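Side-chain contacts in glutathione S-transferase (Sphingobium chungbukense, PDB 6M1T), which binds glutathione and, as a beta-class glutathione S-transferase, probably conjugates it to electrophilic compounds for detoxification: residues A17-E20 with A24-A27; T45-G50 with T62-P67; L55-G60 with L70-D75. All coordinates share one frame; numbering follows the deposited sequence.

Interaction 1. Residues A17-E20 with A24-A27; sequences ALRE and AFDA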
# COMPACT_ATOMS: atom_id res chain seq x y z
N ALA A 17 1.82 -16.42 -7.84
CA ALA A 17 2.49 -15.64 -8.91
C ALA A 17 3.74 -16.36 -9.42
O ALA A 17 3.98 -16.36 -10.64
CB ALA A 17 2.80 -14.22 -8.41
N LEU A 18 4.58 -16.87 -8.54
CA LEU A 18 5.79 -17.63 -8.94
C LEU A 18 5.38 -18.88 -9.72
O LEU A 18 6.13 -19.24 -10.67
CB LEU A 18 6.61 -17.98 -7.69
CG LEU A 18 7.32 -16.78 -7.07
CD1 LEU A 18 7.74 -17.09 -5.66
CD2 LEU A 18 8.51 -16.36 -7.91
N ARG A 19 4.31 -19.56 -9.31
CA ARG A 19 3.75 -20.72 -10.06
C ARG A 19 3.24 -20.24 -11.45
O ARG A 19 3.42 -21.00 -12.40
CB ARG A 19 2.64 -21.43 -9.29
CG ARG A 19 3.20 -22.18 -8.08
CD ARG A 19 2.21 -23.01 -7.32
NE ARG A 19 2.90 -23.53 -6.14
CZ ARG A 19 3.54 -24.69 -6.05
NH1 ARG A 19 3.54 -25.53 -7.06
NH2 ARG A 19 4.17 -24.98 -4.93
N GLU A 20 2.67 -19.04 -11.55
CA GLU A 20 2.18 -18.45 -12.82
C GLU A 20 3.34 -18.10 -13.75
O GLU A 20 3.14 -18.12 -15.00
CB GLU A 20 1.24 -17.27 -12.55
CG GLU A 20 -0.14 -17.68 -12.08
CD GLU A 20 -1.13 -18.15 -13.17
OE1 GLU A 20 -0.90 -17.86 -14.37
OE2 GLU A 20 -2.13 -18.76 -12.83
N ALA A 24 12.10 -20.62 -10.76
CA ALA A 24 12.72 -21.54 -9.79
C ALA A 24 12.57 -20.88 -8.42
O ALA A 24 12.95 -19.68 -8.27
CB ALA A 24 14.18 -21.80 -10.15
N PHE A 25 12.02 -21.60 -7.45
CA PHE A 25 11.90 -21.03 -6.08
C PHE A 25 11.72 -22.13 -5.05
O PHE A 25 11.26 -23.26 -5.34
CB PHE A 25 10.77 -19.99 -6.06
CG PHE A 25 9.39 -20.58 -6.02
CD1 PHE A 25 8.77 -21.00 -7.17
CD2 PHE A 25 8.70 -20.72 -4.81
CE1 PHE A 25 7.50 -21.55 -7.15
CE2 PHE A 25 7.40 -21.22 -4.79
CZ PHE A 25 6.82 -21.69 -5.94
N ASP A 26 12.08 -21.78 -3.82
CA ASP A 26 11.79 -22.57 -2.62
C ASP A 26 10.68 -21.81 -1.90
O ASP A 26 10.76 -20.58 -1.85
CB ASP A 26 13.02 -22.73 -1.73
CG ASP A 26 14.19 -23.38 -2.43
OD1 ASP A 26 13.93 -24.30 -3.22
OD2 ASP A 26 15.33 -22.98 -2.16
N ALA A 27 9.69 -22.52 -1.38
CA ALA A 27 8.69 -21.96 -0.47
C ALA A 27 9.09 -22.40 0.93
O ALA A 27 9.06 -23.60 1.17
CB ALA A 27 7.31 -22.44 -0.84
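Leu-18 lies over one face of the Phe-25 ring in an apolar CH-pi contact near the turn where helix 12-21 gives way to strand 26-31, inside the first beta-alpha-beta unit of the thioredoxin-like domain. The closest part of the leucine is the start of its side chain: CB of Leu-18 stands 3.9 Å from the ring centroid of Phe-25, 19° off the ring normal, and is displaced toward the rim on the CD1 and CE1 side. The CD1 methyl of Leu-18 serves the other half of the ring, 3.8 Å from CD2 of Phe-25. One leucine thus spans much of a single face with two carbons. Phe-25 can receive them because its first torsion (77°) sets CG between the backbone N and the carbonyl carbon, turning the ring back toward the helix. Arg-19 meets the ring differently. CG of Arg-19 lies near the ring plane at the edge, 4.2 Å from CZ of Phe-25, and the guanidinium beyond it turns a face toward that same CZ. The polar end of the arginine is engaged with His-15 through NH2. In the surrounding fold, Leu-18 also packs on Leu-3 of strand 2-5 and on Ile-73 of helix 66-75, while the arginine chain runs along helix 189-198, touching Ala-193 and Ala-197.

Interaction 2. Residues T45-G50 with T62-P67; sequences TVNPSG and TLTENP. With GSH (glutathione), chain C.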
# COMPACT_ATOMS: atom_id res chain seq x y z
N THR A 45 16.17 -11.93 10.90
CA THR A 45 17.38 -11.75 10.05
C THR A 45 17.00 -11.49 8.60
O THR A 45 17.79 -10.84 7.93
CB THR A 45 18.28 -13.00 10.07
OG1 THR A 45 18.57 -13.17 11.45
CG2 THR A 45 19.52 -12.83 9.22
N VAL A 46 15.85 -12.00 8.13
CA VAL A 46 15.41 -11.92 6.71
C VAL A 46 14.49 -10.72 6.58
O VAL A 46 14.71 -9.89 5.68
CB VAL A 46 14.74 -13.24 6.30
CG1 VAL A 46 14.20 -13.21 4.88
CG2 VAL A 46 15.68 -14.43 6.50
N ASN A 47 13.48 -10.63 7.47
CA ASN A 47 12.52 -9.50 7.53
C ASN A 47 12.44 -9.01 8.97
O ASN A 47 11.80 -9.63 9.80
CB ASN A 47 11.13 -9.86 7.02
CG ASN A 47 10.26 -8.63 6.94
OD1 ASN A 47 10.75 -7.50 7.10
ND2 ASN A 47 8.97 -8.82 6.70
N PRO A 48 13.11 -7.88 9.30
CA PRO A 48 13.13 -7.34 10.66
C PRO A 48 11.75 -7.11 11.29
O PRO A 48 11.64 -7.16 12.50
CB PRO A 48 13.86 -5.99 10.51
CG PRO A 48 14.68 -6.12 9.26
CD PRO A 48 13.95 -7.11 8.37
N SER A 49 10.71 -6.89 10.48
CA SER A 49 9.34 -6.69 10.98
C SER A 49 8.73 -8.04 11.35
O SER A 49 7.74 -8.07 12.03
CB SER A 49 8.52 -5.96 9.97
OG SER A 49 8.18 -6.83 8.91
N GLY A 50 9.30 -9.13 10.88
CA GLY A 50 8.78 -10.47 11.22
C GLY A 50 7.59 -10.87 10.35
O GLY A 50 6.93 -11.86 10.66
N THR A 62 16.82 -9.37 0.12
CA THR A 62 15.41 -9.69 0.47
C THR A 62 14.53 -8.48 0.15
O THR A 62 14.84 -7.35 0.60
CB THR A 62 15.29 -10.15 1.93
OG1 THR A 62 16.02 -11.38 2.06
CG2 THR A 62 13.87 -10.38 2.39
N LEU A 63 13.42 -8.72 -0.55
CA LEU A 63 12.37 -7.73 -0.85
C LEU A 63 11.15 -8.01 0.05
O LEU A 63 10.82 -9.19 0.31
CB LEU A 63 12.05 -7.92 -2.32
CG LEU A 63 11.42 -6.79 -3.10
CD1 LEU A 63 12.26 -5.51 -3.02
CD2 LEU A 63 11.26 -7.24 -4.55
N THR A 64 10.53 -6.96 0.59
CA THR A 64 9.31 -7.09 1.41
C THR A 64 8.18 -6.27 0.79
O THR A 64 8.47 -5.44 -0.11
CB THR A 64 9.53 -6.66 2.87
OG1 THR A 64 9.95 -5.31 2.84
CG2 THR A 64 10.57 -7.48 3.60
N GLU A 65 6.96 -6.49 1.27
CA GLU A 65 5.72 -5.81 0.82
C GLU A 65 5.22 -6.49 -0.45
O GLU A 65 5.90 -6.42 -1.51
CB GLU A 65 5.92 -4.30 0.60
CG GLU A 65 6.44 -3.55 1.82
CD GLU A 65 5.47 -3.44 2.97
OE1 GLU A 65 5.97 -3.38 4.12
OE2 GLU A 65 4.22 -3.39 2.73
N ASN A 66 4.01 -7.02 -0.37
CA ASN A 66 3.31 -7.71 -1.48
C ASN A 66 3.37 -6.89 -2.76
O ASN A 66 3.73 -7.43 -3.81
CB ASN A 66 1.89 -8.11 -1.06
CG ASN A 66 1.82 -9.61 -0.87
OD1 ASN A 66 2.49 -10.35 -1.58
ND2 ASN A 66 1.05 -10.05 0.10
N PRO A 67 2.99 -5.60 -2.74
CA PRO A 67 2.99 -4.82 -3.97
C PRO A 67 4.33 -4.82 -4.72
O PRO A 67 4.35 -4.99 -5.99
CB PRO A 67 2.59 -3.43 -3.46
CG PRO A 67 1.71 -3.70 -2.28
CD PRO A 67 2.40 -4.87 -1.59
N1 GSH C . 2.20 -4.59 4.31
CA1 GSH C . 2.68 -5.98 4.28
C1 GSH C . 2.64 -6.52 2.85
O11 GSH C . 1.82 -5.99 2.09
O12 GSH C . 3.44 -7.48 2.56
CB1 GSH C . 1.80 -6.80 5.22
CG1 GSH C . 2.35 -8.16 5.57
CD1 GSH C . 1.50 -8.80 6.67
OE1 GSH C . 0.78 -8.14 7.43
N2 GSH C . 1.63 -10.11 6.79
CA2 GSH C . 0.99 -10.93 7.80
C2 GSH C . 1.96 -11.32 8.90
O2 GSH C . 3.06 -11.77 8.61
CB2 GSH C . 0.34 -12.17 7.20
SG2 GSH C . -1.15 -11.82 6.22
N3 GSH C . 1.57 -11.07 10.14
CA3 GSH C . 2.36 -11.43 11.29
C3 GSH C . 2.61 -10.24 12.23
O31 GSH C . 2.31 -9.10 11.81
O32 GSH C . 3.13 -10.49 13.34
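Thr-62, Val-46 and Thr-64 carry most of a contact that lays the loop before strand 54-56 against the edge strand 62-64 of the thioredoxin-like sheet. Thr-62 and Val-46 meet at about a right angle, methyl to methyl, with CG2 of Thr-62 3.8 Å from CG1 of Val-46. The same threonine methyl also lies 3.4 Å from the backbone O of Val-46. A first torsion of -64° puts this methyl against the loop and leaves OG1, also near Val-46 CG1, to bond to Thr-56 OG1 on the adjacent strand. Two residues on, Thr-64 meets Asn-47 obliquely, its CG2 3.5 Å from OD1 of Asn-47, whose ND2 is held by the backbone O of Lys-51, a glutathione-binding residue. Asn-47 also begins the type I turn that ends at Gly-50.

Past Thr-64 the chain reaches the glutathione site. As in many glutathione S-transferases, the residue before the helix and the helix's first amide grip the gamma-glutamyl end. Glu-65, at the N-cap position of helix 66-75, accepts a hydrogen bond at OE2 from N1 of glutathione at 2.8 Å. OE2 also bonds to Ser-99 OG of the second subunit, tying ligand to dimer interface. Were Glu-65 cut back to an alanine, the ligand's amino group would probably lose this carboxylate and the Ser-99 hydroxyl of that subunit this partner. The gamma-glutamyl carboxylate (O11, O12) faces the helix start, where the helix dipole may add stability; N of Asn-66 donates to O12 of glutathione over 3.0 Å, at 148°.

Interaction 3. Residues L55-G60 with L70-D75; sequences LTLDSG and LLYIAD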
# COMPACT_ATOMS: atom_id res chain seq x y z
N LEU A 55 10.75 -12.10 0.02
CA LEU A 55 11.34 -12.77 -1.15
C LEU A 55 12.84 -12.53 -1.19
O LEU A 55 13.21 -11.36 -1.33
CB LEU A 55 10.69 -12.23 -2.41
CG LEU A 55 11.23 -12.91 -3.67
CD1 LEU A 55 10.77 -14.36 -3.74
CD2 LEU A 55 10.74 -12.18 -4.90
N THR A 56 13.64 -13.57 -1.00
CA THR A 56 15.11 -13.50 -1.10
C THR A 56 15.51 -13.85 -2.52
O THR A 56 15.17 -14.95 -3.01
CB THR A 56 15.83 -14.40 -0.09
OG1 THR A 56 15.36 -14.05 1.20
CG2 THR A 56 17.34 -14.21 -0.12
N LEU A 57 16.15 -12.90 -3.18
CA LEU A 57 16.60 -13.04 -4.58
C LEU A 57 17.85 -13.91 -4.60
O LEU A 57 18.46 -14.10 -3.54
CB LEU A 57 16.85 -11.65 -5.16
CG LEU A 57 15.68 -10.68 -5.03
CD1 LEU A 57 16.06 -9.30 -5.59
CD2 LEU A 57 14.43 -11.23 -5.70
N ASP A 58 18.24 -14.41 -5.77
CA ASP A 58 19.48 -15.20 -5.96
C ASP A 58 20.71 -14.43 -5.45
O ASP A 58 21.65 -15.10 -4.98
CB ASP A 58 19.60 -15.66 -7.41
CG ASP A 58 18.47 -16.62 -7.78
OD1 ASP A 58 17.94 -17.27 -6.85
OD2 ASP A 58 18.12 -16.69 -8.97
N SER A 59 20.73 -13.10 -5.50
CA SER A 59 21.83 -12.25 -4.98
C SER A 59 21.93 -12.37 -3.46
O SER A 59 22.96 -12.01 -2.90
CB SER A 59 21.61 -10.82 -5.36
OG SER A 59 20.44 -10.34 -4.69
N GLY A 60 20.84 -12.79 -2.80
CA GLY A 60 20.74 -12.82 -1.34
C GLY A 60 20.07 -11.56 -0.81
O GLY A 60 19.95 -11.43 0.40
N LEU A 70 5.17 -8.74 -5.79
CA LEU A 70 4.27 -9.19 -6.87
C LEU A 70 4.71 -8.56 -8.19
O LEU A 70 4.82 -9.28 -9.21
CB LEU A 70 2.84 -8.85 -6.49
CG LEU A 70 2.20 -9.77 -5.42
CD1 LEU A 70 0.88 -9.19 -4.98
CD2 LEU A 70 2.04 -11.19 -5.95
N LEU A 71 4.99 -7.26 -8.19
CA LEU A 71 5.51 -6.59 -9.43
C LEU A 71 6.84 -7.21 -9.87
O LEU A 71 6.99 -7.46 -11.07
CB LEU A 71 5.70 -5.09 -9.20
CG LEU A 71 4.75 -4.12 -9.91
CD1 LEU A 71 3.97 -4.69 -11.08
CD2 LEU A 71 3.81 -3.50 -8.89
N TYR A 72 7.79 -7.40 -8.94
CA TYR A 72 9.08 -8.05 -9.21
C TYR A 72 8.83 -9.36 -9.95
O TYR A 72 9.49 -9.67 -11.00
CB TYR A 72 9.90 -8.27 -7.92
CG TYR A 72 11.20 -8.94 -8.22
CD1 TYR A 72 12.31 -8.20 -8.64
CD2 TYR A 72 11.32 -10.32 -8.19
CE1 TYR A 72 13.49 -8.83 -8.99
CE2 TYR A 72 12.49 -10.95 -8.53
CZ TYR A 72 13.58 -10.20 -8.91
OH TYR A 72 14.73 -10.85 -9.24
N ILE A 73 8.00 -10.22 -9.34
CA ILE A 73 7.75 -11.59 -9.87
C ILE A 73 7.16 -11.47 -11.29
O ILE A 73 7.66 -12.18 -12.17
CB ILE A 73 6.81 -12.39 -8.96
CG1 ILE A 73 7.54 -12.74 -7.65
CG2 ILE A 73 6.25 -13.61 -9.68
CD1 ILE A 73 6.61 -13.05 -6.50
N ALA A 74 6.14 -10.63 -11.49
CA ALA A 74 5.48 -10.41 -12.82
C ALA A 74 6.52 -10.00 -13.86
O ALA A 74 6.56 -10.60 -14.97
CB ALA A 74 4.38 -9.39 -12.74
N ASP A 75 7.40 -9.08 -13.49
CA ASP A 75 8.35 -8.42 -14.42
C ASP A 75 9.43 -9.41 -14.88
O ASP A 75 10.00 -9.20 -15.94
CB ASP A 75 8.95 -7.15 -13.81
CG ASP A 75 7.97 -5.98 -13.74
OD1 ASP A 75 6.87 -6.13 -14.32
OD2 ASP A 75 8.31 -4.91 -13.10
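Leu-57 and Tyr-72 reach toward each other from opposite directions, while Leu-55 crosses the tyrosine side chain at about a right angle, and the two leucines together meet one ring where helix 66-75 covers the end of strand 54-56. The CD2 methyl of Leu-57 comes to 3.4 Å from CE2 of Tyr-72 and lies close to CZ and the phenol oxygen as well, a tight fit at the outer half of the ring. Nearer the helix, CD2 of Leu-55 touches CD2 of Tyr-72 at 3.8 Å. Both methyls approach obliquely. Tyr-72 extends this far because its ring carbon CG is anti to the backbone N (chi1 179°), which carries the ring out from the helix toward the strand. Ile-73 adds a more distant touch, its CG1 lying 4.3 Å from CD2 of Leu-55, and also packs on helix 12-21, for example on Pro-14. Across the dimer interface, Tyr-92 of the second subunit stacks edge-to-face with Tyr-72, and Leu-89 of that subunit packs on Leu-57. With mainly aliphatic carbon set against the tyrosine ring and Ile-73, the association of the strand end and following turn with the helix rests on close fit and exclusion of water rather than on directional polar bonds.

Overall arrangement
All three contacts belong to the thioredoxin-like domain and reach the same sheet. Interaction 3 is the buried one; interactions 1 and 2 are partly buried. Interactions 1 and 3 are apolar contacts of a helix with the end of a strand or the loop beside it, and they abut each other where helices 12-21 and 66-75 touch, Leu-18 CD2 lying 3.8 Å from Ile-73 CG1. Interactions 2 and 3 share helix 66-75 and are joined by the neighbouring strands 54-56 and 62-64, and both touch the second subunit, which interaction 1 does not. The chemistry changes with place: carbon meets carbon where helices cover the strand ends, whereas interaction 2, at the sheet's edge, mixes methyl contacts with the polar bonds of the glutathione site.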